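Local coordinates for protein major allergen Alt a 1 (Alternaria alternata, PDB 3V0R) that may bind host plant thaumatin-like proteins and inhibit their beta-glucanase activity, and is a secreted, disulfide-linked dimeric beta-barrel allergen of a fungal family, at residues A[70-75]-A[83-88]. Sequence-based numbering, arbitrary orientation.
Sequences FMDFSF and LLKQKV. With 8AC (8-aminooctanoic acid), chain L.
Asp72 and Lys85 exchange both backbone hydrogen bonds of an antiparallel hydrogen-bonded pair, Asp72 N to Lys85 O at 3.1 Å and nearly straight (175°), and Lys85 N back to Asp72 O. Ser74 and Leu83 repeat the pattern two residues on, while between them Phe73 and Leu84 form a non-hydrogen-bonded pair in which Phe73 CB meets Leu84 CD2 at 3.7 Å. Side chains of Asp72 and Lys85 run alongside each other on one face; OD2 of Asp72 stays 4.2 Å from NZ of Lys85, too far for a salt bridge. At Phe70 the backbones draw apart and two waters bridge them: one lies within hydrogen-bonding distance of Phe70 O and Lys85 O and accepts from Lys87 N, the second sits between Phe70 O and Lys87 O. Met71 folds back through bent chi2 and chi3 (-63° and -57°), laying SD 3.6 Å from Gln86 CB and its methyl against Leu84 CB. Gln86 stretches out fully, its NE2 at the ring edge of Phe70, 3.6 Å from CE2. That same NE2 donates to acid-group oxygen OAC of 8-aminooctanoic acid (3.0 Å), placing Gln86 in this ligand pocket beside Tyr94. Phe70 also meets Phe70 of the second subunit. Strands 72-76 and 81-87 form a hairpin of the beta-barrel, flanked in the sheet by strands 63-64 and 93-106, with Phe73 and Met71 packing on strand 47-53.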
loop_
_atom_site.group_PDB
_atom_site.type_symbol
_atom_site.label_atom_id
_atom_site.label_comp_id
_atom_site.label_asym_id
_atom_site.label_seq_id
_atom_site.Cartn_x
_atom_site.Cartn_y
_atom_site.Cartn_z
ATOM N N PHE A 70 11.903 -1.890 -7.125
ATOM C CA PHE A 70 13.058 -2.333 -7.844
ATOM C C PHE A 70 14.312 -2.342 -6.930
ATOM O O PHE A 70 15.387 -2.688 -7.372
ATOM C CB PHE A 70 13.223 -1.389 -9.051
ATOM C CG PHE A 70 13.607 0.008 -8.678
ATOM C CD1 PHE A 70 12.704 0.855 -8.086
ATOM C CD2 PHE A 70 14.905 0.462 -8.882
ATOM C CE1 PHE A 70 13.087 2.132 -7.669
ATOM C CE2 PHE A 70 15.282 1.742 -8.508
ATOM C CZ PHE A 70 14.371 2.577 -7.912
ATOM N N MET A 71 14.179 -1.917 -5.679
ATOM C CA MET A 71 15.332 -1.808 -4.769
ATOM C C MET A 71 15.165 -2.790 -3.592
ATOM O O MET A 71 14.071 -2.917 -3.050
ATOM C CB MET A 71 15.371 -0.437 -4.135
ATOM C CG MET A 71 15.661 0.717 -5.072
ATOM S SD MET A 71 17.293 0.564 -5.819
ATOM C CE MET A 71 18.232 0.485 -4.291
ATOM N N ASP A 72 16.279 -3.389 -3.193
ATOM C CA ASP A 72 16.387 -4.164 -1.940
ATOM C C ASP A 72 17.300 -3.452 -1.024
ATOM O O ASP A 72 18.180 -2.725 -1.466
ATOM C CB ASP A 72 16.912 -5.561 -2.173
ATOM C CG ASP A 72 15.886 -6.462 -2.937
ATOM O OD1 ASP A 72 14.681 -6.193 -2.926
ATOM O OD2 ASP A 72 16.328 -7.459 -3.523
ATOM N N PHE A 73 17.096 -3.660 0.281
ATOM C CA PHE A 73 18.006 -3.156 1.292
ATOM C C PHE A 73 18.289 -4.180 2.382
ATOM O O PHE A 73 17.534 -5.117 2.584
ATOM C CB PHE A 73 17.499 -1.857 1.894
ATOM C CG PHE A 73 16.436 -2.043 2.963
ATOM C CD1 PHE A 73 15.153 -2.269 2.632
ATOM C CD2 PHE A 73 16.766 -1.948 4.324
ATOM C CE1 PHE A 73 14.139 -2.375 3.590
ATOM C CE2 PHE A 73 15.770 -2.070 5.307
ATOM C CZ PHE A 73 14.449 -2.290 4.937
ATOM N N SER A 74 19.407 -3.963 3.084
ATOM C CA SER A 74 19.774 -4.707 4.241
ATOM C C SER A 74 20.318 -3.745 5.293
ATOM O O SER A 74 20.763 -2.663 4.939
ATOM C CB SER A 74 20.862 -5.718 3.821
ATOM O OG SER A 74 21.179 -6.618 4.862
ATOM N N PHE A 75 20.263 -4.101 6.564
ATOM C CA PHE A 75 20.697 -3.213 7.641
ATOM C C PHE A 75 21.562 -3.992 8.579
ATOM O O PHE A 75 21.263 -5.168 8.892
ATOM C CB PHE A 75 19.465 -2.616 8.362
ATOM C CG PHE A 75 19.709 -1.316 9.069
ATOM C CD1 PHE A 75 19.994 -0.162 8.347
ATOM C CD2 PHE A 75 19.621 -1.229 10.417
ATOM C CE1 PHE A 75 20.261 1.040 9.008
ATOM C CE2 PHE A 75 19.877 -0.031 11.098
ATOM C CZ PHE A 75 20.211 1.099 10.382
ATOM N N LEU A 83 22.756 -1.014 3.460
ATOM C CA LEU A 83 23.207 -1.509 2.168
ATOM C C LEU A 83 21.998 -1.562 1.230
ATOM O O LEU A 83 20.947 -2.024 1.594
ATOM C CB LEU A 83 23.752 -2.926 2.357
ATOM C CG LEU A 83 24.093 -3.736 1.134
ATOM C CD1 LEU A 83 25.171 -3.086 0.330
ATOM C CD2 LEU A 83 24.535 -5.195 1.477
ATOM N N LEU A 84 22.149 -0.971 0.054
ATOM C CA LEU A 84 21.129 -1.014 -1.010
ATOM C C LEU A 84 21.634 -1.828 -2.173
ATOM O O LEU A 84 22.824 -1.832 -2.442
ATOM C CB LEU A 84 20.827 0.402 -1.493
ATOM C CG LEU A 84 20.263 1.403 -0.504
ATOM C CD1 LEU A 84 20.239 2.831 -1.097
ATOM C CD2 LEU A 84 18.819 0.960 -0.141
ATOM N N LYS A 85 20.736 -2.465 -2.914
ATOM C CA LYS A 85 21.065 -3.173 -4.090
ATOM C C LYS A 85 20.037 -2.940 -5.167
ATOM O O LYS A 85 18.834 -2.988 -4.901
ATOM C CB LYS A 85 21.128 -4.644 -3.773
ATOM C CG LYS A 85 21.376 -5.512 -4.961
ATOM C CD LYS A 85 21.458 -6.991 -4.622
ATOM C CE LYS A 85 20.108 -7.561 -4.240
ATOM N NZ LYS A 85 20.155 -9.058 -4.070
ATOM N N GLN A 86 20.501 -2.696 -6.379
ATOM C CA GLN A 86 19.648 -2.469 -7.544
ATOM C C GLN A 86 20.185 -3.358 -8.704
ATOM O O GLN A 86 21.294 -3.128 -9.223
ATOM C CB GLN A 86 19.778 -0.970 -7.960
ATOM C CG GLN A 86 18.778 -0.521 -9.054
ATOM C CD GLN A 86 19.051 0.830 -9.656
ATOM O OE1 GLN A 86 20.037 1.518 -9.337
ATOM N NE2 GLN A 86 18.203 1.218 -10.595
ATOM N N LYS A 87 19.409 -4.334 -9.110
ATOM C CA LYS A 87 19.794 -5.136 -10.238
ATOM C C LYS A 87 19.190 -4.568 -11.541
ATOM O O LYS A 87 17.982 -4.782 -11.845
ATOM C CB LYS A 87 19.318 -6.568 -10.022
ATOM C CG LYS A 87 19.741 -7.498 -11.142
ATOM C CD LYS A 87 19.480 -8.963 -10.816
ATOM C CE LYS A 87 20.039 -9.864 -11.904
ATOM N NZ LYS A 87 19.887 -11.297 -11.518
ATOM N N VAL A 88 20.035 -3.897 -12.308
ATOM C CA VAL A 88 19.637 -3.151 -13.508
ATOM C C VAL A 88 19.462 -4.077 -14.726
ATOM O O VAL A 88 18.650 -3.833 -15.598
ATOM C CB VAL A 88 20.744 -2.079 -13.804
ATOM C CG1 VAL A 88 20.510 -1.363 -15.136
ATOM C CG2 VAL A 88 20.746 -1.076 -12.662
HETATM N NAA 8AC L . 23.151 9.283 -18.750
HETATM O OAB 8AC L . 20.856 3.759 -10.479
HETATM O OAC 8AC L . 18.826 4.139 -11.041
HETATM C CAD 8AC L . 22.157 8.649 -17.872
HETATM C CAE 8AC L . 22.640 8.753 -16.442
HETATM C CAF 8AC L . 21.497 8.713 -15.447
HETATM C CAG 8AC L . 21.463 7.305 -14.836
HETATM C CAH 8AC L . 21.008 7.327 -13.422
HETATM C CAI 8AC L . 20.674 5.875 -12.972
HETATM C CAJ 8AC L . 20.538 5.825 -11.468
HETATM C CAK 8AC L . 20.009 4.458 -10.985
HETATM O O HOH W 1 17.249 -4.794 -6.956
HETATM O O HOH W 2 16.240 -3.153 -9.806
#